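Local coordinates for protein TetR family transcriptional regulator (Mycobacterium smegmatis, PDB 5XS9) that probably represses biotin-related genes as a TetR-family regulator, binding operator DNA as a dimer through N-terminal helix-turn-helix domains, at residues Q2-K5 with P6-V9; L69-R72 with E73-E77; D146-S149 with R150-D154. All blocks are in the same frame, centred on the assembly; numbering follows the deposited sequence.

All three interactions are local contacts within or at the start of a helix. Interaction 1 opens helix 5-19, the first helix of the TetR-type DNA-binding region. Interactions 2 and 3 belong to the C-terminal domain, on helix 71-87 and helix 129-155. Their centres are about 28 Å apart. Interactions 1 and 2 lie on opposite sides of the chain's centre, with about 36 Å between their centres. Each is partly buried, but interaction 1 has more exposed residues than interaction 3, which also packs against the second subunit. All share helical backbone bonds. A proline-imidazole CH-pi contact sets interaction 1 apart, a side-chain amide interaction 2, and a salt bridge interaction 3.

Interaction 1: Q2-K5 with P6-V9; sequences QLHK and PDVV
H4 and P6 meet where the chain enters helix 5-19. The proline CD lies over the centre of the imidazole, 3.9 Å from its centroid and only 4° off the ring normal. This is a CH-pi contact over one face. The H4 side chain has CG anti to its backbone N (chi1 -169°), and this sets the ring face against the proline. P6 CG is also near H4 NE2, at 3.7 Å.

A carboxylate oxygen, D7 OD2, sits at the edge of the same ring, close to its plane. It lies 3.2 Å from H4 CB. The carboxylate and ring planes are 65° apart, so the two groups do not stack.

The polar part is backbone. H4 is the N-cap residue. Its O accepts the N-H of V8 at 3.1 Å, in the carbonyl plane, and a weak bond from D7 N. K5 O then takes V9 N at 3.0 Å, which continues the helical pattern.

The apolar part is small. L3 CD1 touches V8 CG2 at 3.8 Å, and the two side chains cross at about a right angle. V8 continues inward to L29 and L33 of helix 26-33.

P6 has no N-H to give, yet the first turn closes through its neighbours. Its ring serves instead as a CH donor to the imidazole, while the nearby carboxylate might modestly favour a protonated H4.

Interaction 2: L69-R72 with E73-E77; sequences LAWR and EQIHE
Q74 NE2 gives its N-H to L69 O at 2.7 Å, the shortest polar bond between 69-72 and 73-77. The bond is nearly straight, at 167°. The oxygen lies almost in the plane of the Q74 amide, but the nitrogen comes from above the L69 carbonyl plane, 35° out of it. Q74 CG lies beside its own backbone N (chi1 -64°), and the chain runs extended from there, which takes the amide back past the helix start. CG passes A70 O on the way, at 3.4 Å.

A70 is the N-cap residue. Its O receives the N-H of Q74 at 2.9 Å. Q74 therefore bonds twice to the chain before it, once through its backbone and once through its amide. W71 O and R72 O next accept I75 N and H76 N.

Apolar groups fill in around these bonds. L69 CB meets E73 CB and Q74 CG, each at 4.0 Å. Its CD1 goes on to E77 CB at 4.1 Å. W71 and I75 lie side by side and point the same way. I75 CD1 is at the edge of the indole, 3.8 Å from CE3.

H76 CD2 comes to 3.2 Å of R72 O. The NE2 of H76 bonds to Q179 of helix 170-186. E77 forms a salt bridge with R80. W71 packs on A121 and A122 of helix 106-122, and I75 reaches A118 there and L185 of helix 170-186.

The arrangement is a helix N-terminus, with A70 as N-cap and the L69 carbonyl before it held by a side-chain amide. It begins helix 71-87 in the all-helical C-terminal domain of a TetR-family regulator.

Interaction 3: D146-S149 with R150-D154; sequences DEQS and RLQWD
R150 folds back along its helix to reach D146, one turn earlier. Its CB lies 3.6 Å from D146 O, and CG comes to 3.4 Å of the same oxygen. The chain turns about the CG-CD bond (chi3 -87°). NE then bonds to D146 OD2 at 2.8 Å, though the bond is bent (134°). CZ is 3.0 Å from OD2. NH2 is modelled 2.5 Å from that oxygen, a doubtful length, but the salt bridge as a whole is clear. NH1 lies close to R168 NE, a like charge. OD2 lies close to the guanidinium plane, but NE meets it from above the carboxylate plane. The two planes are 53° apart. D146 O and E147 CA lie over a guanidinium face, E147 CA offset toward the rim.

The backbone of R150 is tied to the same residue, through N to D146 O at 3.1 Å. Three more bonds of this i to i+4 kind follow, the last from W153 N to S149 O.

S149 and W153 make a further contact. S149 CB sits over the six-membered ring, 4.1 Å from its centroid, as a CH-pi contact. S149 OG is bonded to V145 O. On the second subunit, Y138 packs on both D146 and R150.

The salt bridge probably holds the bend of the arginine. It would also probably favour an ionised D146, buried at the dimer interface.

Interaction 1: Q2-K5 with P6-V9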
loop_
_atom_site.group_PDB
_atom_site.type_symbol
_atom_site.label_atom_id
_atom_site.label_comp_id
_atom_site.label_asym_id
_atom_site.label_seq_id
_atom_site.Cartn_x
_atom_site.Cartn_y
_atom_site.Cartn_z
ATOM N N GLN A 2 -28.816 -17.443 19.540
ATOM C CA GLN A 2 -27.321 -17.378 19.654
ATOM C C GLN A 2 -26.685 -16.768 18.403
ATOM O O GLN A 2 -27.322 -16.697 17.348
ATOM C CB GLN A 2 -26.745 -18.767 19.922
ATOM C CG GLN A 2 -25.379 -18.755 20.588
ATOM C CD GLN A 2 -25.073 -20.044 21.331
ATOM O OE1 GLN A 2 -25.802 -21.033 21.228
ATOM N NE2 GLN A 2 -23.983 -20.035 22.092
ATOM N N LEU A 3 -25.443 -16.298 18.545
ATOM C CA LEU A 3 -24.734 -15.632 17.430
ATOM C C LEU A 3 -24.124 -16.601 16.433
ATOM O O LEU A 3 -23.296 -17.421 16.816
ATOM C CB LEU A 3 -23.596 -14.761 17.946
ATOM C CG LEU A 3 -23.842 -13.304 18.269
ATOM C CD1 LEU A 3 -22.474 -12.661 18.439
ATOM C CD2 LEU A 3 -24.663 -12.616 17.183
ATOM N N HIS A 4 -24.482 -16.441 15.160
ATOM C CA HIS A 4 -23.954 -17.241 14.077
ATOM C C HIS A 4 -22.778 -16.448 13.422
ATOM O O HIS A 4 -22.941 -15.319 12.980
ATOM C CB HIS A 4 -25.111 -17.529 13.101
ATOM C CG HIS A 4 -24.814 -18.563 12.055
ATOM N ND1 HIS A 4 -24.206 -19.771 12.337
ATOM C CD2 HIS A 4 -25.073 -18.575 10.720
ATOM C CE1 HIS A 4 -24.084 -20.470 11.218
ATOM N NE2 HIS A 4 -24.609 -19.769 10.225
ATOM N N LYS A 5 -21.599 -17.050 13.385
ATOM C CA LYS A 5 -20.360 -16.386 12.933
ATOM C C LYS A 5 -20.481 -15.771 11.549
ATOM O O LYS A 5 -20.105 -14.625 11.380
ATOM C CB LYS A 5 -19.167 -17.313 13.030
ATOM C CG LYS A 5 -17.890 -16.675 12.539
ATOM C CD LYS A 5 -16.715 -17.488 13.011
ATOM C CE LYS A 5 -15.474 -17.121 12.247
ATOM N NZ LYS A 5 -14.292 -17.524 13.047
ATOM N N PRO A 6 -21.055 -16.496 10.568
ATOM C CA PRO A 6 -21.372 -15.840 9.311
ATOM C C PRO A 6 -22.165 -14.538 9.384
ATOM O O PRO A 6 -21.879 -13.586 8.614
ATOM C CB PRO A 6 -22.160 -16.917 8.570
ATOM C CG PRO A 6 -21.506 -18.189 8.991
ATOM C CD PRO A 6 -21.104 -17.972 10.427
ATOM N N ASP A 7 -23.153 -14.476 10.272
ATOM C CA ASP A 7 -23.924 -13.236 10.477
ATOM C C ASP A 7 -23.060 -12.136 11.068
ATOM O O ASP A 7 -23.246 -10.987 10.771
ATOM C CB ASP A 7 -25.143 -13.448 11.418
ATOM C CG ASP A 7 -26.212 -14.350 10.811
ATOM O OD1 ASP A 7 -26.579 -14.160 9.634
ATOM O OD2 ASP A 7 -26.704 -15.242 11.520
ATOM N N VAL A 8 -22.173 -12.501 11.974
ATOM C CA VAL A 8 -21.296 -11.523 12.590
ATOM C C VAL A 8 -20.391 -10.880 11.511
ATOM O O VAL A 8 -20.298 -9.648 11.415
ATOM C CB VAL A 8 -20.475 -12.158 13.719
ATOM C CG1 VAL A 8 -19.447 -11.178 14.265
ATOM C CG2 VAL A 8 -21.442 -12.612 14.834
ATOM N N VAL A 9 -19.824 -11.725 10.650
ATOM C CA VAL A 9 -18.882 -11.265 9.616
ATOM C C VAL A 9 -19.591 -10.385 8.662
ATOM O O VAL A 9 -19.099 -9.327 8.286
ATOM C CB VAL A 9 -18.212 -12.445 8.921
ATOM C CG1 VAL A 9 -17.363 -11.939 7.750
ATOM C CG2 VAL A 9 -17.330 -13.177 9.925
#

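Interaction 2: L69-R72 with E73-E77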
loop_
_atom_site.group_PDB
_atom_site.type_symbol
_atom_site.label_atom_id
_atom_site.label_comp_id
_atom_site.label_asym_id
_atom_site.label_seq_id
_atom_site.Cartn_x
_atom_site.Cartn_y
_atom_site.Cartn_z
ATOM N N LEU A 69 -5.182 -21.838 -17.786
ATOM C CA LEU A 69 -4.473 -20.755 -18.427
ATOM C C LEU A 69 -2.938 -20.912 -18.416
ATOM O O LEU A 69 -2.341 -21.520 -17.560
ATOM C CB LEU A 69 -4.916 -19.413 -17.825
ATOM C CG LEU A 69 -6.421 -19.010 -17.990
ATOM C CD1 LEU A 69 -6.755 -17.916 -17.016
ATOM C CD2 LEU A 69 -6.786 -18.486 -19.393
ATOM N N ALA A 70 -2.334 -20.333 -19.427
ATOM C CA ALA A 70 -0.919 -20.126 -19.477
ATOM C C ALA A 70 -0.496 -19.210 -18.280
ATOM O O ALA A 70 -1.295 -18.411 -17.767
ATOM C CB ALA A 70 -0.569 -19.555 -20.827
ATOM N N TRP A 71 0.742 -19.351 -17.806
ATOM C CA TRP A 71 1.123 -18.719 -16.551
ATOM C C TRP A 71 0.922 -17.186 -16.592
ATOM O O TRP A 71 0.464 -16.635 -15.597
ATOM C CB TRP A 71 2.550 -19.093 -16.090
ATOM C CG TRP A 71 3.667 -18.612 -16.910
ATOM C CD1 TRP A 71 4.348 -19.294 -17.931
ATOM C CD2 TRP A 71 4.257 -17.294 -16.855
ATOM N NE1 TRP A 71 5.329 -18.465 -18.453
ATOM C CE2 TRP A 71 5.305 -17.258 -17.789
ATOM C CE3 TRP A 71 4.031 -16.178 -16.063
ATOM C CZ2 TRP A 71 6.117 -16.139 -17.966
ATOM C CZ3 TRP A 71 4.876 -15.021 -16.263
ATOM C CH2 TRP A 71 5.853 -15.023 -17.207
ATOM N N ARG A 72 1.224 -16.547 -17.696
ATOM C CA ARG A 72 1.009 -15.098 -17.819
ATOM C C ARG A 72 -0.421 -14.681 -17.513
ATOM O O ARG A 72 -0.688 -13.733 -16.741
ATOM C CB ARG A 72 1.444 -14.557 -19.205
ATOM C CG ARG A 72 2.942 -14.644 -19.454
ATOM C CD ARG A 72 3.235 -14.293 -20.899
ATOM N NE ARG A 72 4.661 -14.196 -21.209
ATOM C CZ ARG A 72 5.475 -15.244 -21.420
ATOM N NH1 ARG A 72 5.055 -16.500 -21.316
ATOM N NH2 ARG A 72 6.750 -15.033 -21.685
ATOM N N GLU A 73 -1.343 -15.440 -18.087
ATOM C CA GLU A 73 -2.750 -15.181 -17.957
ATOM C C GLU A 73 -3.229 -15.590 -16.587
ATOM O O GLU A 73 -4.100 -14.967 -16.006
ATOM C CB GLU A 73 -3.546 -15.905 -19.095
ATOM C CG GLU A 73 -3.609 -15.131 -20.411
ATOM C CD GLU A 73 -2.275 -14.884 -21.147
ATOM O OE1 GLU A 73 -1.913 -13.668 -21.383
ATOM O OE2 GLU A 73 -1.587 -15.886 -21.498
ATOM N N GLN A 74 -2.637 -16.588 -15.980
ATOM C CA GLN A 74 -2.946 -16.810 -14.595
ATOM C C GLN A 74 -2.666 -15.606 -13.657
ATOM O O GLN A 74 -3.437 -15.339 -12.689
ATOM C CB GLN A 74 -2.121 -17.977 -14.015
ATOM C CG GLN A 74 -2.421 -19.356 -14.664
ATOM C CD GLN A 74 -1.463 -20.435 -14.221
ATOM O OE1 GLN A 74 -1.002 -20.476 -13.089
ATOM N NE2 GLN A 74 -1.156 -21.339 -15.156
ATOM N N ILE A 75 -1.517 -14.968 -13.867
ATOM C CA ILE A 75 -1.178 -13.816 -13.039
ATOM C C ILE A 75 -2.186 -12.705 -13.323
ATOM O O ILE A 75 -2.742 -12.116 -12.402
ATOM C CB ILE A 75 0.216 -13.340 -13.338
ATOM C CG1 ILE A 75 1.191 -14.378 -12.718
ATOM C CG2 ILE A 75 0.404 -11.944 -12.727
ATOM C CD1 ILE A 75 2.537 -14.192 -13.187
ATOM N N HIS A 76 -2.428 -12.451 -14.590
ATOM C CA HIS A 76 -3.412 -11.412 -14.934
ATOM C C HIS A 76 -4.762 -11.699 -14.280
ATOM O O HIS A 76 -5.356 -10.820 -13.667
ATOM C CB HIS A 76 -3.510 -11.171 -16.473
ATOM C CG HIS A 76 -2.335 -10.415 -17.033
ATOM N ND1 HIS A 76 -2.179 -9.043 -16.855
ATOM C CD2 HIS A 76 -1.290 -10.813 -17.806
ATOM C CE1 HIS A 76 -1.066 -8.651 -17.452
ATOM N NE2 HIS A 76 -0.508 -9.703 -18.032
ATOM N N GLU A 77 -5.241 -12.936 -14.393
ATOM C CA GLU A 77 -6.596 -13.287 -13.968
ATOM C C GLU A 77 -6.704 -13.196 -12.486
ATOM O O GLU A 77 -7.622 -12.546 -11.929
ATOM C CB GLU A 77 -7.008 -14.696 -14.525
ATOM C CG GLU A 77 -8.466 -15.031 -14.414
ATOM C CD GLU A 77 -9.368 -14.320 -15.462
ATOM O OE1 GLU A 77 -8.884 -13.666 -16.406
ATOM O OE2 GLU A 77 -10.600 -14.447 -15.342
#

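Interaction 3: D146-S149 with R150-D154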
loop_
_atom_site.group_PDB
_atom_site.type_symbol
_atom_site.label_atom_id
_atom_site.label_comp_id
_atom_site.label_asym_id
_atom_site.label_seq_id
_atom_site.Cartn_x
_atom_site.Cartn_y
_atom_site.Cartn_z
ATOM N N ASP A 146 -3.885 3.077 -3.167
ATOM C CA ASP A 146 -3.749 4.412 -3.679
ATOM C C ASP A 146 -5.015 4.794 -4.491
ATOM O O ASP A 146 -5.598 5.874 -4.294
ATOM C CB ASP A 146 -2.527 4.468 -4.559
ATOM C CG ASP A 146 -2.300 5.846 -5.208
ATOM O OD1 ASP A 146 -1.709 6.701 -4.596
ATOM O OD2 ASP A 146 -2.694 6.056 -6.359
ATOM N N GLU A 147 -5.460 3.874 -5.340
ATOM C CA GLU A 147 -6.666 4.080 -6.196
ATOM C C GLU A 147 -7.946 4.343 -5.369
ATOM O O GLU A 147 -8.700 5.279 -5.586
ATOM C CB GLU A 147 -6.826 2.881 -7.120
ATOM C CG GLU A 147 -8.066 2.887 -8.001
ATOM C CD GLU A 147 -8.164 1.620 -8.837
ATOM O OE1 GLU A 147 -7.723 0.518 -8.416
ATOM O OE2 GLU A 147 -8.699 1.738 -9.918
ATOM N N GLN A 148 -8.143 3.552 -4.360
ATOM C CA GLN A 148 -9.321 3.626 -3.528
ATOM C C GLN A 148 -9.302 4.812 -2.580
ATOM O O GLN A 148 -10.342 5.452 -2.373
ATOM C CB GLN A 148 -9.471 2.267 -2.859
ATOM C CG GLN A 148 -10.657 2.046 -2.004
ATOM C CD GLN A 148 -10.789 0.576 -1.673
ATOM O OE1 GLN A 148 -9.866 -0.046 -1.097
ATOM N NE2 GLN A 148 -11.934 0.010 -2.008
ATOM N N SER A 149 -8.139 5.193 -2.042
ATOM C CA SER A 149 -8.088 6.411 -1.358
ATOM C C SER A 149 -8.505 7.574 -2.254
ATOM O O SER A 149 -9.218 8.455 -1.808
ATOM C CB SER A 149 -6.679 6.779 -0.891
ATOM O OG SER A 149 -6.275 5.724 -0.115
ATOM N N ARG A 150 -7.949 7.648 -3.431
ATOM C CA ARG A 150 -8.311 8.719 -4.347
ATOM C C ARG A 150 -9.793 8.742 -4.726
ATOM O O ARG A 150 -10.392 9.787 -4.709
ATOM C CB ARG A 150 -7.422 8.715 -5.563
ATOM C CG ARG A 150 -5.991 9.084 -5.176
ATOM C CD ARG A 150 -5.092 9.333 -6.380
ATOM N NE ARG A 150 -4.486 8.144 -6.858
ATOM C CZ ARG A 150 -4.902 7.437 -7.926
ATOM N NH1 ARG A 150 -5.937 7.845 -8.693
ATOM N NH2 ARG A 150 -4.280 6.276 -8.235
ATOM N N LEU A 151 -10.384 7.590 -4.988
ATOM C CA LEU A 151 -11.812 7.509 -5.360
ATOM C C LEU A 151 -12.664 7.922 -4.172
ATOM O O LEU A 151 -13.645 8.635 -4.349
ATOM C CB LEU A 151 -12.216 6.083 -5.806
ATOM C CG LEU A 151 -11.732 5.509 -7.136
ATOM C CD1 LEU A 151 -11.975 3.973 -7.220
ATOM C CD2 LEU A 151 -12.443 6.298 -8.258
ATOM N N GLN A 152 -12.280 7.513 -2.960
ATOM C CA GLN A 152 -13.096 7.771 -1.751
ATOM C C GLN A 152 -13.078 9.239 -1.410
ATOM O O GLN A 152 -14.100 9.794 -1.011
ATOM C CB GLN A 152 -12.683 6.937 -0.519
ATOM C CG GLN A 152 -13.151 5.504 -0.710
ATOM C CD GLN A 152 -12.583 4.523 0.282
ATOM O OE1 GLN A 152 -11.878 4.883 1.258
ATOM N NE2 GLN A 152 -12.885 3.257 0.041
ATOM N N TRP A 153 -11.928 9.861 -1.585
ATOM C CA TRP A 153 -11.816 11.257 -1.295
ATOM C C TRP A 153 -12.593 12.047 -2.355
ATOM O O TRP A 153 -13.413 12.894 -2.013
ATOM C CB TRP A 153 -10.346 11.703 -1.200
ATOM C CG TRP A 153 -9.644 11.156 0.042
ATOM C CD1 TRP A 153 -10.228 10.798 1.249
ATOM C CD2 TRP A 153 -8.222 10.924 0.205
ATOM N NE1 TRP A 153 -9.263 10.340 2.123
ATOM C CE2 TRP A 153 -8.026 10.413 1.526
ATOM C CE3 TRP A 153 -7.104 11.083 -0.635
ATOM C CZ2 TRP A 153 -6.736 10.054 2.027
ATOM C CZ3 TRP A 153 -5.815 10.724 -0.137
ATOM C CH2 TRP A 153 -5.644 10.216 1.181
ATOM N N ASP A 154 -12.355 11.730 -3.618
ATOM C CA ASP A 154 -13.027 12.362 -4.712
ATOM C C ASP A 154 -14.579 12.282 -4.629
ATOM O O ASP A 154 -15.239 13.258 -4.929
ATOM C CB ASP A 154 -12.524 11.783 -6.018
ATOM C CG ASP A 154 -12.787 12.666 -7.148
ATOM O OD1 ASP A 154 -12.358 13.835 -7.076
ATOM O OD2 ASP A 154 -13.435 12.203 -8.096
#